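Local structure of Alpha/beta hydrolase fold protein (Sphaerobacter thermophilus, 3R0V) at residues S101-A106 and T199-S204; D124-P129 and S217-R222. The protein probably acts as a hydrolase of the alpha/beta hydrolase fold, its natural substrate unknown, and holds a D-malate molecule in its pocket. All coordinates share one frame; numbering follows the deposited sequence. Where two conformers were deposited one is given.

Contact 1: S101-A106 and T199-S204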
ATOM      1  N   SER A 101       4.985  -3.223  -3.011  1.00 11.02           N
ATOM      2  CA  SER A 101       5.565  -4.448  -2.463  1.00 11.32           C
ATOM      3  C   SER A 101       5.749  -5.519  -3.531  1.00 10.83           C
ATOM      4  O   SER A 101       6.778  -6.218  -3.542  1.00 11.96           O
ATOM      5  CB  SER A 101       4.728  -4.981  -1.304  1.00 12.95           C
ATOM      6  OG  SER A 101       4.669  -4.036  -0.252  1.00 14.29           O
ATOM      7  N   LEU A 102       4.764  -5.656  -4.421  1.00 11.24           N
ATOM      8  CA  LEU A 102       4.866  -6.609  -5.527  1.00 10.94           C
ATOM      9  C   LEU A 102       5.992  -6.217  -6.482  1.00 10.49           C
ATOM     10  O   LEU A 102       6.771  -7.068  -6.905  1.00 12.20           O
ATOM     11  CB  LEU A 102       3.524  -6.736  -6.269  1.00 10.35           C
ATOM     12  CG  LEU A 102       2.412  -7.438  -5.486  1.00 10.66           C
ATOM     13  CD1 LEU A 102       1.036  -7.006  -5.963  1.00 12.75           C
ATOM     14  CD2 LEU A 102       2.566  -8.955  -5.615  1.00 14.94           C
ATOM     15  N   LEU A 103       6.084  -4.934  -6.821  1.00 10.41           N
ATOM     16  CA  LEU A 103       7.196  -4.460  -7.641  1.00 11.14           C
ATOM     17  C   LEU A 103       8.534  -4.753  -6.968  1.00 11.05           C
ATOM     18  O   LEU A 103       9.486  -5.175  -7.625  1.00 13.42           O
ATOM     19  CB  LEU A 103       7.056  -2.966  -7.920  1.00 11.84           C
ATOM     20  CG  LEU A 103       5.865  -2.562  -8.793  1.00 12.08           C
ATOM     21  CD1 LEU A 103       5.770  -1.050  -8.786  1.00 13.95           C
ATOM     22  CD2 LEU A 103       6.072  -3.082 -10.199  1.00 13.72           C
ATOM     23  N   ALA A 104       8.608  -4.533  -5.659  1.00 11.64           N
ATOM     24  CA  ALA A 104       9.856  -4.760  -4.926  1.00 11.97           C
ATOM     25  C   ALA A 104      10.226  -6.243  -4.953  1.00 13.36           C
ATOM     26  O   ALA A 104      11.395  -6.603  -5.137  1.00 13.41           O
ATOM     27  CB  ALA A 104       9.728  -4.262  -3.488  1.00 12.74           C
ATOM     28  N   ALA A 105       9.234  -7.102  -4.771  1.00 12.71           N
ATOM     29  CA  ALA A 105       9.458  -8.544  -4.812  1.00 12.94           C
ATOM     30  C   ALA A 105       9.946  -8.972  -6.192  1.00 16.20           C
ATOM     31  O   ALA A 105      10.891  -9.751  -6.312  1.00 16.18           O
ATOM     32  CB  ALA A 105       8.184  -9.285  -4.433  1.00 11.79           C
ATOM     33  N   ALA A 106       9.318  -8.442  -7.237  1.00 13.49           N
ATOM     34  CA  ALA A 106       9.698  -8.779  -8.604  1.00 13.58           C
ATOM     35  C   ALA A 106      11.096  -8.262  -8.927  1.00 16.98           C
ATOM     36  O   ALA A 106      11.785  -8.824  -9.783  1.00 20.20           O
ATOM     37  CB  ALA A 106       8.679  -8.202  -9.589  1.00 15.24           C
ATOM     38  N   THR A 199       2.012  -8.620 -15.634  1.00 12.81           N
ATOM     39  CA  THR A 199       1.878 -10.060 -15.487  1.00 13.14           C
ATOM     40  C   THR A 199       3.189 -10.828 -15.593  1.00 14.81           C
ATOM     41  O   THR A 199       3.463 -11.704 -14.764  1.00 15.75           O
ATOM     42  CB  THR A 199       0.895 -10.604 -16.527  1.00 15.65           C
ATOM     43  OG1 THR A 199      -0.395 -10.041 -16.281  1.00 17.96           O
ATOM     44  CG2 THR A 199       0.822 -12.127 -16.463  1.00 18.98           C
ATOM     45  N   ALA A 200       3.989 -10.505 -16.607  1.00 17.85           N
ATOM     46  CA  ALA A 200       5.267 -11.179 -16.822  1.00 23.39           C
ATOM     47  C   ALA A 200       6.133 -11.091 -15.574  1.00 18.64           C
ATOM     48  O   ALA A 200       6.706 -12.094 -15.131  1.00 23.65           O
ATOM     49  CB  ALA A 200       5.990 -10.579 -18.008  1.00 25.91           C
ATOM     50  N   ARG A 201       6.216  -9.899 -14.995  1.00 15.82           N
ATOM     51  CA  ARG A 201       7.024  -9.701 -13.795  1.00 14.85           C
ATOM     52  C   ARG A 201       6.466 -10.414 -12.576  1.00 15.24           C
ATOM     53  O   ARG A 201       7.203 -11.067 -11.834  1.00 18.37           O
ATOM     54  CB  ARG A 201       7.153  -8.221 -13.477  1.00 16.25           C
ATOM     55  CG  ARG A 201       7.841  -7.435 -14.568  1.00 19.54           C
ATOM     56  CD  ARG A 201       8.243  -6.083 -14.035  1.00 20.89           C
ATOM     57  NE  ARG A 201       9.363  -6.209 -13.109  1.00 24.84           N
ATOM     58  CZ  ARG A 201       9.618  -5.347 -12.132  1.00 29.48           C
ATOM     59  NH1 ARG A 201       8.822  -4.303 -11.950  1.00 31.33           N
ATOM     60  NH2 ARG A 201      10.668  -5.529 -11.335  1.00 29.54           N
ATOM     61  N   PHE A 202       5.162 -10.295 -12.350  1.00 13.57           N
ATOM     62  CA  PHE A 202       4.585 -10.883 -11.157  1.00 14.04           C
ATOM     63  C   PHE A 202       4.556 -12.410 -11.231  1.00 12.87           C
ATOM     64  O   PHE A 202       4.656 -13.077 -10.203  1.00 14.61           O
ATOM     65  CB  PHE A 202       3.197 -10.293 -10.854  1.00 11.96           C
ATOM     66  CG  PHE A 202       3.215  -8.822 -10.464  1.00 12.39           C
ATOM     67  CD1 PHE A 202       4.414  -8.128 -10.296  1.00 13.72           C
ATOM     68  CD2 PHE A 202       2.020  -8.147 -10.234  1.00 12.99           C
ATOM     69  CE1 PHE A 202       4.411  -6.779  -9.933  1.00 15.32           C
ATOM     70  CE2 PHE A 202       2.014  -6.815  -9.861  1.00 14.09           C
ATOM     71  CZ  PHE A 202       3.201  -6.131  -9.710  1.00 14.07           C
ATOM     72  N   ALA A 203       4.452 -12.967 -12.432  1.00 15.87           N
ATOM     73  CA  ALA A 203       4.520 -14.423 -12.572  1.00 18.25           C
ATOM     74  C   ALA A 203       5.889 -14.969 -12.157  1.00 18.98           C
ATOM     75  O   ALA A 203       6.021 -16.161 -11.884  1.00 21.41           O
ATOM     76  CB  ALA A 203       4.187 -14.836 -13.988  1.00 19.02           C
ATOM     77  N   SER A 204       6.884 -14.086 -12.075  1.00 16.01           N
ATOM     78  CA  SER A 204       8.254 -14.468 -11.731  0.54 20.37           C
ATOM     79  C   SER A 204       8.509 -14.449 -10.221  1.00 19.66           C
ATOM     80  O   SER A 204       9.590 -14.833  -9.755  1.00 22.16           O
ATOM     81  CB  SER A 204       9.262 -13.560 -12.444  0.54 22.29           C
ATOM     82  OG  SER A 204       9.407 -12.311 -11.782  0.54 21.97           O
TER
HETATM   83  O   HOH W   1      11.104  -8.769 -12.907  1.00 40.39           O
HETATM   84  O   HOH W   2      11.647 -11.910 -10.341  1.00 40.52           O

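Contact 2: D124-P129 and S217-R222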
ATOM      1  N   ASP A 124     -10.717  -5.641 -15.521  1.00 12.13           N
ATOM      2  CA  ASP A 124     -11.978  -5.736 -16.259  1.00 13.36           C
ATOM      3  C   ASP A 124     -12.754  -4.422 -16.202  1.00 15.69           C
ATOM      4  O   ASP A 124     -12.396  -3.505 -15.457  1.00 14.73           O
ATOM      5  CB  ASP A 124     -12.825  -6.888 -15.710  1.00 16.73           C
ATOM      6  CG  ASP A 124     -13.425  -6.581 -14.349  1.00 16.57           C
ATOM      7  OD1 ASP A 124     -12.695  -6.616 -13.330  1.00 23.56           O
ATOM      8  OD2 ASP A 124     -14.649  -6.315 -14.277  1.00 22.06           O
ATOM      9  N   ASP A 125     -13.828  -4.344 -16.982  1.00 14.14           N
ATOM     10  CA  ASP A 125     -14.590  -3.110 -17.113  1.00 14.67           C
ATOM     11  C   ASP A 125     -15.487  -2.774 -15.920  1.00 16.21           C
ATOM     12  O   ASP A 125     -16.081  -1.697 -15.893  1.00 17.84           O
ATOM     13  CB  ASP A 125     -15.459  -3.143 -18.377  1.00 15.92           C
ATOM     14  CG  ASP A 125     -14.667  -2.945 -19.664  1.00 16.88           C
ATOM     15  OD1 ASP A 125     -13.442  -2.720 -19.638  1.00 18.32           O
ATOM     16  OD2 ASP A 125     -15.314  -2.980 -20.735  1.00 17.93           O
ATOM     17  N   SER A 126     -15.583  -3.656 -14.929  1.00 15.48           N
ATOM     18  CA  SER A 126     -16.411  -3.348 -13.755  1.00 17.00           C
ATOM     19  C   SER A 126     -15.807  -2.222 -12.914  1.00 17.29           C
ATOM     20  O   SER A 126     -16.479  -1.655 -12.063  1.00 21.32           O
ATOM     21  CB  SER A 126     -16.677  -4.584 -12.889  1.00 20.04           C
ATOM     22  OG  SER A 126     -15.511  -4.986 -12.191  1.00 20.35           O
ATOM     23  N   ARG A 127     -14.538  -1.906 -13.150  1.00 15.07           N
ATOM     24  CA  ARG A 127     -13.945  -0.709 -12.562  1.00 15.91           C
ATOM     25  C   ARG A 127     -14.272   0.490 -13.436  1.00 16.59           C
ATOM     26  O   ARG A 127     -14.081   0.439 -14.648  1.00 18.30           O
ATOM     27  CB  ARG A 127     -12.433  -0.841 -12.435  1.00 15.48           C
ATOM     28  CG  ARG A 127     -11.815   0.368 -11.764  1.00 15.06           C
ATOM     29  CD  ARG A 127     -10.353   0.180 -11.511  1.00 17.44           C
ATOM     30  NE  ARG A 127      -9.772   1.335 -10.840  1.00 15.45           N
ATOM     31  CZ  ARG A 127      -8.542   1.351 -10.338  1.00 14.42           C
ATOM     32  NH1 ARG A 127      -7.773   0.265 -10.420  1.00 13.48           N
ATOM     33  NH2 ARG A 127      -8.082   2.437  -9.753  1.00 15.41           N
ATOM     34  N   PRO A 128     -14.757   1.580 -12.829  1.00 20.28           N
ATOM     35  CA  PRO A 128     -15.022   2.798 -13.605  1.00 20.83           C
ATOM     36  C   PRO A 128     -13.747   3.272 -14.315  1.00 17.69           C
ATOM     37  O   PRO A 128     -12.676   3.154 -13.747  1.00 17.45           O
ATOM     38  CB  PRO A 128     -15.436   3.812 -12.532  1.00 24.50           C
ATOM     39  CG  PRO A 128     -15.854   2.998 -11.361  1.00 26.70           C
ATOM     40  CD  PRO A 128     -15.038   1.748 -11.393  1.00 21.38           C
ATOM     41  N   PRO A 129     -13.857   3.781 -15.553  1.00 16.05           N
ATOM     42  CA  PRO A 129     -12.649   4.298 -16.205  1.00 18.53           C
ATOM     43  C   PRO A 129     -12.058   5.480 -15.440  1.00 17.17           C
ATOM     44  O   PRO A 129     -12.799   6.318 -14.924  1.00 21.22           O
ATOM     45  CB  PRO A 129     -13.148   4.744 -17.588  1.00 23.47           C
ATOM     46  CG  PRO A 129     -14.632   4.816 -17.471  1.00 25.87           C
ATOM     47  CD  PRO A 129     -15.040   3.839 -16.427  1.00 22.06           C
ATOM     48  N   SER A 217     -15.407  -5.222  -0.607  1.00 15.49           N
ATOM     49  CA  SER A 217     -14.659  -4.880  -1.810  1.00 17.49           C
ATOM     50  C   SER A 217     -15.569  -4.731  -3.019  1.00 15.02           C
ATOM     51  O   SER A 217     -16.508  -5.501  -3.207  1.00 16.02           O
ATOM     52  CB  SER A 217     -13.596  -5.940  -2.119  1.00 16.99           C
ATOM     53  OG  SER A 217     -12.631  -6.004  -1.080  1.00 20.44           O
ATOM     54  N   PRO A 218     -15.282  -3.739  -3.862  1.00 13.77           N
ATOM     55  CA  PRO A 218     -16.023  -3.702  -5.125  1.00 14.49           C
ATOM     56  C   PRO A 218     -15.668  -4.900  -6.004  1.00 13.59           C
ATOM     57  O   PRO A 218     -14.616  -5.527  -5.811  1.00 13.12           O
ATOM     58  CB  PRO A 218     -15.566  -2.388  -5.769  1.00 15.97           C
ATOM     59  CG  PRO A 218     -14.253  -2.081  -5.152  1.00 15.95           C
ATOM     60  CD  PRO A 218     -14.283  -2.665  -3.752  1.00 16.29           C
ATOM     61  N   ALA A 219     -16.558  -5.252  -6.926  1.00 11.23           N
ATOM     62  CA  ALA A 219     -16.321  -6.378  -7.817  1.00 10.31           C
ATOM     63  C   ALA A 219     -14.950  -6.299  -8.481  1.00 11.74           C
ATOM     64  O   ALA A 219     -14.252  -7.306  -8.626  1.00 12.06           O
ATOM     65  CB  ALA A 219     -17.421  -6.474  -8.876  1.00 13.41           C
ATOM     66  N   TRP A 220     -14.550  -5.109  -8.898  1.00 10.80           N
ATOM     67  CA  TRP A 220     -13.296  -5.014  -9.634  1.00 10.82           C
ATOM     68  C   TRP A 220     -12.079  -5.379  -8.797  1.00  9.97           C
ATOM     69  O   TRP A 220     -11.099  -5.918  -9.324  1.00 11.30           O
ATOM     70  CB  TRP A 220     -13.133  -3.643 -10.292  1.00 12.33           C
ATOM     71  CG  TRP A 220     -12.968  -2.453  -9.382  1.00  9.70           C
ATOM     72  CD1 TRP A 220     -13.946  -1.593  -8.949  1.00 12.08           C
ATOM     73  CD2 TRP A 220     -11.733  -1.944  -8.860  1.00 10.37           C
ATOM     74  NE1 TRP A 220     -13.396  -0.597  -8.180  1.00 12.56           N
ATOM     75  CE2 TRP A 220     -12.040  -0.787  -8.107  1.00 12.44           C
ATOM     76  CE3 TRP A 220     -10.402  -2.360  -8.946  1.00 11.73           C
ATOM     77  CZ2 TRP A 220     -11.055  -0.039  -7.444  1.00 13.04           C
ATOM     78  CZ3 TRP A 220      -9.428  -1.621  -8.288  1.00 12.83           C
ATOM     79  CH2 TRP A 220      -9.761  -0.473  -7.546  1.00 13.29           C
ATOM     80  N   ILE A 221     -12.143  -5.101  -7.498  1.00 10.39           N
ATOM     81  CA  ILE A 221     -11.085  -5.511  -6.587  1.00  9.63           C
ATOM     82  C   ILE A 221     -11.049  -7.033  -6.422  1.00 10.40           C
ATOM     83  O   ILE A 221      -9.968  -7.628  -6.392  1.00 11.19           O
ATOM     84  CB  ILE A 221     -11.254  -4.815  -5.223  1.00 11.03           C
ATOM     85  CG1 ILE A 221     -10.731  -3.379  -5.297  1.00 10.95           C
ATOM     86  CG2 ILE A 221     -10.569  -5.593  -4.093  1.00 12.34           C
ATOM     87  CD1 ILE A 221      -9.199  -3.288  -5.374  1.00 12.06           C
ATOM     88  N   ARG A 222     -12.213  -7.667  -6.315  1.00 10.39           N
ATOM     89  CA  ARG A 222     -12.239  -9.132  -6.263  1.00 10.12           C
ATOM     90  C   ARG A 222     -11.607  -9.721  -7.507  1.00 11.35           C
ATOM     91  O   ARG A 222     -10.829 -10.669  -7.421  1.00 11.48           O
ATOM     92  CB  ARG A 222     -13.665  -9.676  -6.138  1.00 11.64           C
ATOM     93  CG  ARG A 222     -14.417  -9.256  -4.883  1.00 12.31           C
ATOM     94  CD  ARG A 222     -15.636 -10.174  -4.689  1.00 12.83           C
ATOM     95  NE  ARG A 222     -16.482 -10.238  -5.883  1.00 14.87           N
ATOM     96  CZ  ARG A 222     -17.557  -9.478  -6.089  1.00 14.28           C
ATOM     97  NH1 ARG A 222     -17.962  -8.607  -5.172  1.00 12.93           N
ATOM     98  NH2 ARG A 222     -18.235  -9.609  -7.217  1.00 13.26           N
TER
HETATM   99  O   HOH W   3     -10.716  -5.208 -12.091  1.00 15.25           O
HETATM  100  O   HOH W   4     -16.807  -3.094  -9.479  1.00 16.26           O

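Contact 1: S101-A106 and T199-S204
Apolar packing, supplemented by a water bridge, joins the C-terminal end of helix 96-106, where Leu102, Leu103 and Ala106 line up, to Arg201 and Phe202 of the short helix 199-202. In this alpha/beta hydrolase fold, helix 96-106 follows the strand that leads into a probable nucleophile elbow, and 199-202 precedes strand 209-213. Leu102 supplies a CH-pi contact: its CB stands over one face of the Phe202 ring, 3.9 Å from the centroid and 27° off the normal, nearest to the CZ rim. Ala106 CB meets the same ring at its edge, 4.3 Å from Phe202 CD1. An alanine in place of Phe202 would probably leave Leu102 CB without its ring partner and open a gap beside Leu228 of helix 219-231. Arg201 lays its guanidinium over Ala106 CB; a bend at chi3 (72°) turns the group back across the helix end, where NH2 hydrogen-bonds Ser107 OG and NH1 passes 3.5 Å from Leu103 CD2. No direct hydrogen bond crosses the contact. Instead, a water in the plane of the guanidinium, at its edge, donates to Ala106 O and accepts from Arg201 NE at 3.1 Å.

Contact 2: D124-P129 and S217-R222
Arg127 runs over one face of the Trp220 indole from CB to the guanidinium, whose plane lies nearly flat on it, so that one side chain provides both CH-pi and cation-pi contacts. The loop between strand 111-117 and helix 134-143 packs here on the start of helix 219-231. Arg127 CB already lies 3.5 Å from Trp220 CG; with CG anti to the backbone N (chi1 -177°), the extended chain then carries CD to 3.6 Å from the centroid of the six-membered ring, 12° off the normal. Farther out the guanidinium stacks on the same face, centres 4.0 Å apart and planes at 20°. Pro218 CG and Ile221 CG1 cover the indole's opposite face. Beside the stack, Asp124 forms an Asx turn: OD2 accepts from Ser126 N, above the carboxylate plane, and from Ser126 OG on the syn side, and that hydroxyl oxygen sits 3.3 Å from Trp220 CB. Asp124 OD1 hydrogen-bonds His223 ND1 and takes a water that also donates to Trp220 O. Arg127 NH1 and NH2 hydrogen-bond Pro120 O and Gly158 O while one guanidinium face rests on the indole, an arrangement likely to steady the buried positive charge.

The two contacts are separate: their centres lie 21 Å apart, their nearest atoms about 11 Å, and their segments alternate along the chain. Helix 219-231 connects them, its first turn belonging to contact 2 and its later part, at Leu228, reaching contact 1. They also stand differently to the D-malate pocket. Helix 96-106 of contact 1 starts at the malate-binding Ser96, and the side chains of Leu103 in contact 1 and Arg127 in contact 2 are each about 9 Å from that of Ser96. Yet the Leu102 side chain remains about 12 Å from the ligand, whereas that of Arg127 is about 7 Å away, consistent with a second-shell position behind the pocket residue Pro120.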